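Local coordinates for substrate binding periplasmic protein (Ralstonia solanacearum, PDB 3LOP) that binds leucine in the cleft between its two lobes and probably delivers such an amino acid to a membrane transporter from the periplasm, at residues A[46-51]-A[70-75]; A[127-132]-A[162-167]; A[191-196]-A[214-219]. One frame throughout, in Å; residues are numbered along the deposited sequence.

From the N terminus, the three contacts close in series, none nesting in or crossing another. Interaction 1 closes a beta-alpha-beta crossover in the lobe with the five-stranded parallel sheet, tying edge strand 47-53 to the end of helix 58-71. Interactions 2 and 3 belong to the other lobe. In interaction 2, helix 125-138 meets helix 152-166, with strand 144-149 between them in sequence; interaction 3 joins the ends of helices 186-194 and 206-218, which bracket strand 199-203. The latter two, with centres about 23 Å apart, pack against successive residues of that strand, F201 and I200, while interaction 1 lies on the opposite side of the chain's centre.

Interaction 1 (A[46-51]-A[70-75]); sequences TIRLVA and RVDNPV. With EDO (1,2-ethanediol), chain C.
R48 and D72 meet in a beta-alpha-beta crossover that leads from edge strand 47-53 through helix 58-71 to strand 74-78 and passes over strand 6-12, which lies between them. The R48 side chain, extended up to its bend at chi3 (66°), reaches the loop after the helix, and the bend turns the guanidinium so that the D72 carbonyl lies at its edge. R48 NH2 reaches D72 O at 3.3 Å in a weak hydrogen bond, bent to 126°. R48 NH2 also lies 3.6 Å from D72 OD1, but the two flat groups stand 80° apart and the oxygen is well out of the guanidinium plane, making this a long salt bridge of charges alone. A water accepts from R48 NH2 at 3.1 Å and donates to V71 O, joining R48 to the helix end. V50 places CG2 over the rim of one guanidinium face and CG1 against D72 OD2, 3.7 Å away. On the outer edge, L49 N donates to an ethanediol oxygen, O2, at 2.9 Å. Through S7 OG, which holds R48 NE, the arginine links strand 6-12 to this loop; its positive charge probably steadies the buried D72 carboxylate through electrostatics more than directed bonds.

Interaction 2 (A[127-132]-A[162-167]); sequences QEIDKM and ERTLKA
D130 OD1 is gripped by two donors: the hydroxyl of T164, whose OG1 lies 2.7 Å away, and the side-chain amide of Q126, one turn earlier on the same helix. The T164 bond joins two helices, 125-138 and 152-166, that flank the four-stranded parallel sheet of an alpha/beta lobe typical of periplasmic binding proteins, with strand 144-149 linking them. OG1 meets OD1 nearly along the carboxylate C-O axis. The threonine hydroxyl is set beside its own backbone N (chi1 -57°), a position from which it donates to D130 OD1 and is also within hydrogen-bonding contact of G160 O in its own helix. Threonine suits this place because it is small enough for close helix packing, the D130 and T164 CA atoms being only 5.8 Å apart, yet carries both a donor and a methyl. Its CG2 lies 4.1 Å from D130 CA, and I133 and T134 of the first helix also touch T164. I129 completes the seam, and it also packs on F201 of strand 199-203. The first helix begins at Y125, part of the leucine pocket, though the I129 side chain itself stays about 10 Å from the ligand. On the apolar flank of the hydrogen bond, I129 CG2 touches T164 OG1 at 3.7 Å.

Interaction 3 (A[191-196]-A[214-219]); sequences KLLAAD and RQYRAR
R219, just past the end of helix 206-218, lays its side chain over L193 of helix 186-194, and nearly every atom meets the same methyl. Its CB starts the contact, 3.7 Å from L193 CD1. CG carries the chain onward, and CD passes the methyl at 3.8 Å. A bend at chi3 (62°) then swings the guanidinium across, so that NE comes closest, 3.3 Å from L193 CD1, with CZ almost as near. The methyl therefore sits under one face of the flat group, shifted toward its rim. The tip is held from the other helix: NH1 forms a salt bridge with D190, the residue just before this part of helix 186-194. Arginine fits here because its long stem and planar head can cover a leucine while its charge is answered beyond it.

The other branch of L193 goes to an aromatic. L193 CD2 lies obliquely against the Y216 ring, 3.6 Å from its CD1, and the leucine and the tyrosine run antiparallel alongside one another. Y216 CG is turned away from its backbone N (chi1 178°), which sends the ring across the gap toward helix 186-194. I200 of strand 199-203 also touches the ring, and the F212 ring meets it with planes about 10° apart. At the ring edge, a water in its plane hydrogen-bonds to Y216 OH at 2.7 Å and donates to L192 O, a carbonyl in the last turn of its helix. Tyrosine suits the place because its ring packs on L193 and I200 while its hydroxyl serves the water and A223 N. L193 thus separates the apolar ring from the guanidinium: the direct contact is dispersion, while the R219-D190 salt bridge and the water between Y216 OH and L192 O add polar ties between the helix ends.

Interaction 1 (A[46-51]-A[70-75])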
loop_
_atom_site.group_PDB
_atom_site.type_symbol
_atom_site.label_atom_id
_atom_site.label_comp_id
_atom_site.label_asym_id
_atom_site.label_seq_id
_atom_site.Cartn_x
_atom_site.Cartn_y
_atom_site.Cartn_z
ATOM N N THR A 46 17.115 10.363 -18.991
ATOM C CA THR A 46 15.907 9.551 -19.130
ATOM C C THR A 46 15.825 8.539 -17.998
ATOM O O THR A 46 16.818 7.895 -17.662
ATOM C CB THR A 46 15.909 8.721 -20.438
ATOM O OG1 THR A 46 16.077 9.571 -21.567
ATOM C CG2 THR A 46 14.601 7.988 -20.604
ATOM N N ILE A 47 14.638 8.388 -17.422
ATOM C CA ILE A 47 14.447 7.416 -16.357
ATOM C C ILE A 47 13.855 6.158 -16.977
ATOM O O ILE A 47 12.913 6.228 -17.765
ATOM C CB ILE A 47 13.480 7.936 -15.274
ATOM C CG1 ILE A 47 14.000 9.254 -14.697
ATOM C CG2 ILE A 47 13.320 6.888 -14.174
ATOM C CD1 ILE A 47 15.390 9.166 -14.090
ATOM N N ARG A 48 14.429 5.009 -16.643
ATOM C CA ARG A 48 13.930 3.744 -17.158
ATOM C C ARG A 48 13.444 2.898 -15.996
ATOM O O ARG A 48 14.204 2.608 -15.074
ATOM C CB ARG A 48 15.025 2.977 -17.907
ATOM C CG ARG A 48 14.527 1.648 -18.469
ATOM C CD ARG A 48 15.627 0.804 -19.096
ATOM N NE ARG A 48 16.608 0.350 -18.116
ATOM C CZ ARG A 48 17.391 -0.711 -18.282
ATOM N NH1 ARG A 48 17.305 -1.432 -19.392
ATOM N NH2 ARG A 48 18.259 -1.053 -17.340
ATOM N N LEU A 49 12.173 2.520 -16.037
ATOM C CA LEU A 49 11.596 1.679 -14.997
ATOM C C LEU A 49 11.498 0.262 -15.530
ATOM O O LEU A 49 10.895 0.027 -16.577
ATOM C CB LEU A 49 10.202 2.174 -14.606
ATOM C CG LEU A 49 9.406 1.241 -13.684
ATOM C CD1 LEU A 49 10.121 1.079 -12.349
ATOM C CD2 LEU A 49 8.012 1.812 -13.469
ATOM N N VAL A 50 12.106 -0.676 -14.813
ATOM C CA VAL A 50 12.083 -2.080 -15.197
ATOM C C VAL A 50 11.286 -2.819 -14.130
ATOM O O VAL A 50 11.580 -2.712 -12.940
ATOM C CB VAL A 50 13.512 -2.663 -15.269
ATOM C CG1 VAL A 50 13.469 -4.097 -15.774
ATOM C CG2 VAL A 50 14.379 -1.808 -16.183
ATOM N N ALA A 51 10.274 -3.565 -14.553
ATOM C CA ALA A 51 9.442 -4.302 -13.613
ATOM C C ALA A 51 9.489 -5.797 -13.885
ATOM O O ALA A 51 9.802 -6.224 -14.996
ATOM C CB ALA A 51 8.000 -3.805 -13.696
ATOM N N ARG A 70 21.574 -6.659 -10.282
ATOM C CA ARG A 70 22.843 -6.958 -10.931
ATOM C C ARG A 70 22.881 -6.653 -12.421
ATOM O O ARG A 70 23.907 -6.215 -12.943
ATOM C CB ARG A 70 23.193 -8.427 -10.706
ATOM C CG ARG A 70 23.358 -8.780 -9.242
ATOM C CD ARG A 70 23.720 -10.236 -9.053
ATOM N NE ARG A 70 23.934 -10.546 -7.644
ATOM C CZ ARG A 70 24.381 -11.713 -7.194
ATOM N NH1 ARG A 70 24.664 -12.691 -8.046
ATOM N NH2 ARG A 70 24.554 -11.897 -5.893
ATOM N N VAL A 71 21.764 -6.874 -13.101
ATOM C CA VAL A 71 21.693 -6.661 -14.541
ATOM C C VAL A 71 21.191 -5.295 -15.003
ATOM O O VAL A 71 21.680 -4.757 -15.999
ATOM C CB VAL A 71 20.808 -7.744 -15.201
ATOM C CG1 VAL A 71 20.698 -7.492 -16.698
ATOM C CG2 VAL A 71 21.390 -9.123 -14.934
ATOM N N ASP A 72 20.228 -4.727 -14.288
ATOM C CA ASP A 72 19.663 -3.446 -14.699
ATOM C C ASP A 72 20.302 -2.172 -14.149
ATOM O O ASP A 72 19.830 -1.073 -14.441
ATOM C CB ASP A 72 18.163 -3.442 -14.401
ATOM C CG ASP A 72 17.417 -4.501 -15.192
ATOM O OD1 ASP A 72 17.523 -4.490 -16.435
ATOM O OD2 ASP A 72 16.732 -5.342 -14.575
ATOM N N ASN A 73 21.370 -2.312 -13.370
ATOM C CA ASN A 73 22.066 -1.156 -12.795
ATOM C C ASN A 73 21.104 -0.115 -12.216
ATOM O O ASN A 73 21.209 1.073 -12.519
ATOM C CB ASN A 73 22.932 -0.478 -13.862
ATOM C CG ASN A 73 23.876 -1.443 -14.548
ATOM O OD1 ASN A 73 24.740 -2.045 -13.912
ATOM N ND2 ASN A 73 23.714 -1.594 -15.857
ATOM N N PRO A 74 20.158 -0.542 -11.370
ATOM C CA PRO A 74 19.207 0.410 -10.789
ATOM C C PRO A 74 19.776 1.218 -9.628
ATOM O O PRO A 74 20.710 0.784 -8.954
ATOM C CB PRO A 74 18.072 -0.491 -10.332
ATOM C CG PRO A 74 18.816 -1.684 -9.838
ATOM C CD PRO A 74 19.846 -1.916 -10.935
ATOM N N VAL A 75 19.205 2.397 -9.397
ATOM C CA VAL A 75 19.639 3.236 -8.289
ATOM C C VAL A 75 18.697 3.033 -7.107
ATOM O O VAL A 75 18.994 3.443 -5.990
ATOM C CB VAL A 75 19.658 4.735 -8.671
ATOM C CG1 VAL A 75 20.675 4.965 -9.776
ATOM C CG2 VAL A 75 18.267 5.194 -9.103
HETATM C C1 EDO C . 9.571 5.007 -17.643
HETATM O O1 EDO C . 8.376 4.288 -17.329
HETATM C C2 EDO C . 10.247 4.372 -18.852
HETATM O O2 EDO C . 10.752 3.089 -18.489
HETATM O O HOH W 1 20.808 -2.660 -18.022
#

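Interaction 2 (A[127-132]-A[162-167])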
loop_
_atom_site.group_PDB
_atom_site.type_symbol
_atom_site.label_atom_id
_atom_site.label_comp_id
_atom_site.label_asym_id
_atom_site.label_seq_id
_atom_site.Cartn_x
_atom_site.Cartn_y
_atom_site.Cartn_z
ATOM N N GLN A 127 -0.943 2.743 12.795
ATOM C CA GLN A 127 -1.599 4.042 12.859
ATOM C C GLN A 127 -3.030 3.904 12.350
ATOM O O GLN A 127 -3.951 4.488 12.918
ATOM C CB GLN A 127 -0.854 5.081 12.019
ATOM C CG GLN A 127 0.519 5.457 12.546
ATOM C CD GLN A 127 1.153 6.571 11.735
ATOM O OE1 GLN A 127 0.796 7.744 11.879
ATOM N NE2 GLN A 127 2.082 6.210 10.860
ATOM N N GLU A 128 -3.207 3.132 11.279
ATOM C CA GLU A 128 -4.529 2.902 10.698
ATOM C C GLU A 128 -5.430 2.198 11.710
ATOM O O GLU A 128 -6.574 2.601 11.933
ATOM C CB GLU A 128 -4.430 2.017 9.451
ATOM C CG GLU A 128 -3.763 2.642 8.237
ATOM C CD GLU A 128 -3.822 1.718 7.031
ATOM O OE1 GLU A 128 -4.936 1.264 6.694
ATOM O OE2 GLU A 128 -2.766 1.442 6.422
ATOM N N ILE A 129 -4.902 1.138 12.314
ATOM C CA ILE A 129 -5.644 0.354 13.290
ATOM C C ILE A 129 -6.015 1.181 14.517
ATOM O O ILE A 129 -7.161 1.152 14.968
ATOM C CB ILE A 129 -4.837 -0.900 13.703
ATOM C CG1 ILE A 129 -4.705 -1.833 12.495
ATOM C CG2 ILE A 129 -5.521 -1.613 14.860
ATOM C CD1 ILE A 129 -3.784 -3.019 12.712
ATOM N N ASP A 130 -5.056 1.927 15.055
ATOM C CA ASP A 130 -5.339 2.764 16.215
ATOM C C ASP A 130 -6.493 3.712 15.918
ATOM O O ASP A 130 -7.456 3.801 16.680
ATOM C CB ASP A 130 -4.112 3.597 16.607
ATOM C CG ASP A 130 -3.038 2.776 17.286
ATOM O OD1 ASP A 130 -3.377 1.752 17.916
ATOM O OD2 ASP A 130 -1.853 3.167 17.206
ATOM N N LYS A 131 -6.400 4.420 14.800
ATOM C CA LYS A 131 -7.431 5.382 14.436
ATOM C C LYS A 131 -8.808 4.752 14.215
ATOM O O LYS A 131 -9.801 5.222 14.770
ATOM C CB LYS A 131 -6.998 6.158 13.190
ATOM C CG LYS A 131 -7.544 7.580 13.120
ATOM C CD LYS A 131 -6.899 8.358 11.983
ATOM C CE LYS A 131 -7.390 9.796 11.940
ATOM N NZ LYS A 131 -7.067 10.526 13.195
HETATM N N MSE A 132 -8.867 3.687 13.419
HETATM C CA MSE A 132 -10.142 3.027 13.132
HETATM C C MSE A 132 -10.759 2.301 14.321
HETATM O O MSE A 132 -11.960 2.416 14.569
HETATM C CB MSE A 132 -9.987 2.027 11.982
HETATM C CG MSE A 132 -9.833 2.657 10.614
HETATM SE SE MSE A 132 -9.829 1.322 9.212
HETATM C CE MSE A 132 -7.939 0.924 9.187
ATOM N N GLU A 162 -5.350 -6.223 18.712
ATOM C CA GLU A 162 -5.332 -6.652 20.108
ATOM C C GLU A 162 -4.720 -5.574 20.995
ATOM O O GLU A 162 -5.202 -5.323 22.100
ATOM C CB GLU A 162 -4.535 -7.951 20.268
ATOM C CG GLU A 162 -5.125 -9.139 19.531
ATOM C CD GLU A 162 -4.383 -10.432 19.814
ATOM O OE1 GLU A 162 -3.136 -10.436 19.733
ATOM O OE2 GLU A 162 -5.049 -11.448 20.111
ATOM N N ARG A 163 -3.661 -4.939 20.505
ATOM C CA ARG A 163 -2.983 -3.893 21.264
ATOM C C ARG A 163 -3.903 -2.705 21.516
ATOM O O ARG A 163 -4.008 -2.217 22.643
ATOM C CB ARG A 163 -1.731 -3.429 20.515
ATOM C CG ARG A 163 -0.921 -2.369 21.251
ATOM C CD ARG A 163 0.339 -2.025 20.475
ATOM N NE ARG A 163 1.154 -3.212 20.235
ATOM C CZ ARG A 163 2.240 -3.236 19.469
ATOM N NH1 ARG A 163 2.653 -2.131 18.862
ATOM N NH2 ARG A 163 2.911 -4.368 19.306
ATOM N N THR A 164 -4.572 -2.241 20.466
ATOM C CA THR A 164 -5.475 -1.108 20.590
ATOM C C THR A 164 -6.643 -1.447 21.512
ATOM O O THR A 164 -7.009 -0.655 22.378
ATOM C CB THR A 164 -6.019 -0.680 19.211
ATOM O OG1 THR A 164 -4.920 -0.382 18.340
ATOM C CG2 THR A 164 -6.898 0.564 19.344
ATOM N N LEU A 165 -7.220 -2.631 21.343
ATOM C CA LEU A 165 -8.347 -3.023 22.181
ATOM C C LEU A 165 -7.950 -3.174 23.645
ATOM O O LEU A 165 -8.726 -2.836 24.541
ATOM C CB LEU A 165 -8.972 -4.321 21.664
ATOM C CG LEU A 165 -9.749 -4.192 20.349
ATOM C CD1 LEU A 165 -10.291 -5.558 19.934
ATOM C CD2 LEU A 165 -10.890 -3.191 20.524
ATOM N N LYS A 166 -6.739 -3.667 23.890
ATOM C CA LYS A 166 -6.258 -3.848 25.256
ATOM C C LYS A 166 -6.215 -2.506 25.983
ATOM O O LYS A 166 -6.461 -2.433 27.190
ATOM C CB LYS A 166 -4.862 -4.478 25.253
ATOM C CG LYS A 166 -4.314 -4.768 26.647
ATOM C CD LYS A 166 -2.923 -5.376 26.574
ATOM C CE LYS A 166 -2.357 -5.640 27.963
ATOM N NZ LYS A 166 -3.196 -6.602 28.730
ATOM N N ALA A 167 -5.903 -1.448 25.241
ATOM C CA ALA A 167 -5.831 -0.104 25.805
ATOM C C ALA A 167 -7.204 0.344 26.298
ATOM O O ALA A 167 -7.321 1.314 27.049
ATOM C CB ALA A 167 -5.306 0.874 24.760
#

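Interaction 3 (A[191-196]-A[214-219])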
loop_
_atom_site.group_PDB
_atom_site.type_symbol
_atom_site.label_atom_id
_atom_site.label_comp_id
_atom_site.label_asym_id
_atom_site.label_seq_id
_atom_site.Cartn_x
_atom_site.Cartn_y
_atom_site.Cartn_z
ATOM N N LYS A 191 -17.234 -18.862 9.806
ATOM C CA LYS A 191 -16.895 -18.552 11.188
ATOM C C LYS A 191 -17.331 -17.168 11.660
ATOM O O LYS A 191 -17.889 -17.029 12.747
ATOM C CB LYS A 191 -15.387 -18.711 11.403
ATOM C CG LYS A 191 -14.963 -18.626 12.857
ATOM C CD LYS A 191 -13.489 -18.952 13.030
ATOM C CE LYS A 191 -13.101 -18.952 14.500
ATOM N NZ LYS A 191 -11.648 -19.217 14.699
ATOM N N LEU A 192 -17.082 -16.141 10.855
ATOM C CA LEU A 192 -17.455 -14.795 11.265
ATOM C C LEU A 192 -18.956 -14.523 11.188
ATOM O O LEU A 192 -19.468 -13.664 11.904
ATOM C CB LEU A 192 -16.658 -13.763 10.461
ATOM C CG LEU A 192 -15.162 -13.802 10.803
ATOM C CD1 LEU A 192 -14.389 -12.832 9.926
ATOM C CD2 LEU A 192 -14.969 -13.460 12.274
ATOM N N LEU A 193 -19.661 -15.254 10.328
ATOM C CA LEU A 193 -21.109 -15.098 10.223
ATOM C C LEU A 193 -21.734 -15.582 11.529
ATOM O O LEU A 193 -22.707 -15.005 12.021
ATOM C CB LEU A 193 -21.666 -15.938 9.071
ATOM C CG LEU A 193 -21.715 -15.335 7.669
ATOM C CD1 LEU A 193 -22.109 -16.414 6.670
ATOM C CD2 LEU A 193 -22.717 -14.184 7.635
ATOM N N ALA A 194 -21.161 -16.648 12.079
ATOM C CA ALA A 194 -21.640 -17.245 13.321
ATOM C C ALA A 194 -21.271 -16.429 14.555
ATOM O O ALA A 194 -21.920 -16.542 15.594
ATOM C CB ALA A 194 -21.093 -18.665 13.457
ATOM N N ALA A 195 -20.229 -15.611 14.443
ATOM C CA ALA A 195 -19.792 -14.788 15.566
ATOM C C ALA A 195 -20.738 -13.613 15.778
ATOM O O ALA A 195 -21.238 -13.024 14.821
ATOM C CB ALA A 195 -18.371 -14.287 15.324
ATOM N N ASP A 196 -20.980 -13.276 17.040
ATOM C CA ASP A 196 -21.874 -12.175 17.380
ATOM C C ASP A 196 -21.079 -10.874 17.419
ATOM O O ASP A 196 -20.899 -10.268 18.475
ATOM C CB ASP A 196 -22.532 -12.460 18.734
ATOM C CG ASP A 196 -23.563 -11.422 19.111
ATOM O OD1 ASP A 196 -24.276 -10.938 18.209
ATOM O OD2 ASP A 196 -23.673 -11.105 20.313
ATOM N N ARG A 214 -18.366 -9.740 -0.158
ATOM C CA ARG A 214 -19.508 -10.133 -0.977
ATOM C C ARG A 214 -20.279 -11.292 -0.355
ATOM O O ARG A 214 -21.502 -11.237 -0.223
ATOM C CB ARG A 214 -19.058 -10.528 -2.390
ATOM C CG ARG A 214 -20.207 -11.014 -3.278
ATOM C CD ARG A 214 -19.731 -11.473 -4.656
ATOM N NE ARG A 214 -19.450 -10.368 -5.571
ATOM C CZ ARG A 214 -20.373 -9.566 -6.094
ATOM N NH1 ARG A 214 -21.655 -9.733 -5.797
ATOM N NH2 ARG A 214 -20.015 -8.599 -6.930
ATOM N N GLN A 215 -19.557 -12.341 0.024
ATOM C CA GLN A 215 -20.168 -13.529 0.616
ATOM C C GLN A 215 -20.772 -13.280 1.992
ATOM O O GLN A 215 -21.864 -13.760 2.293
ATOM C CB GLN A 215 -19.134 -14.652 0.702
ATOM C CG GLN A 215 -18.700 -15.189 -0.657
ATOM C CD GLN A 215 -17.494 -16.105 -0.568
ATOM O OE1 GLN A 215 -17.426 -16.981 0.293
ATOM N NE2 GLN A 215 -16.538 -15.915 -1.473
ATOM N N TYR A 216 -20.056 -12.542 2.833
ATOM C CA TYR A 216 -20.538 -12.244 4.176
ATOM C C TYR A 216 -21.875 -11.509 4.118
ATOM O O TYR A 216 -22.829 -11.889 4.797
ATOM C CB TYR A 216 -19.504 -11.397 4.927
ATOM C CG TYR A 216 -19.923 -10.980 6.322
ATOM C CD1 TYR A 216 -20.004 -11.911 7.357
ATOM C CD2 TYR A 216 -20.262 -9.656 6.599
ATOM C CE1 TYR A 216 -20.416 -11.532 8.635
ATOM C CE2 TYR A 216 -20.672 -9.269 7.868
ATOM C CZ TYR A 216 -20.749 -10.210 8.882
ATOM O OH TYR A 216 -21.182 -9.828 10.133
ATOM N N ARG A 217 -21.942 -10.461 3.301
ATOM C CA ARG A 217 -23.169 -9.683 3.163
ATOM C C ARG A 217 -24.277 -10.479 2.474
ATOM O O ARG A 217 -25.437 -10.406 2.871
ATOM C CB ARG A 217 -22.894 -8.392 2.383
ATOM C CG ARG A 217 -22.240 -7.283 3.202
ATOM C CD ARG A 217 -23.273 -6.490 4.003
ATOM N NE ARG A 217 -22.682 -5.289 4.589
ATOM C CZ ARG A 217 -22.218 -5.199 5.833
ATOM N NH1 ARG A 217 -22.279 -6.240 6.657
ATOM N NH2 ARG A 217 -21.668 -4.066 6.247
ATOM N N ALA A 218 -23.918 -11.247 1.451
ATOM C CA ALA A 218 -24.909 -12.033 0.723
ATOM C C ALA A 218 -25.592 -13.050 1.625
ATOM O O ALA A 218 -26.759 -13.389 1.422
ATOM C CB ALA A 218 -24.251 -12.744 -0.456
ATOM N N ARG A 219 -24.865 -13.529 2.628
ATOM C CA ARG A 219 -25.408 -14.523 3.539
ATOM C C ARG A 219 -26.033 -13.946 4.805
ATOM O O ARG A 219 -26.298 -14.673 5.760
ATOM C CB ARG A 219 -24.320 -15.540 3.885
ATOM C CG ARG A 219 -23.867 -16.349 2.674
ATOM C CD ARG A 219 -22.640 -17.189 2.974
ATOM N NE ARG A 219 -22.894 -18.172 4.021
ATOM C CZ ARG A 219 -21.974 -18.997 4.504
ATOM N NH1 ARG A 219 -20.734 -18.961 4.032
ATOM N NH2 ARG A 219 -22.291 -19.850 5.467
HETATM O O HOH W 2 -21.517 -11.755 11.933
#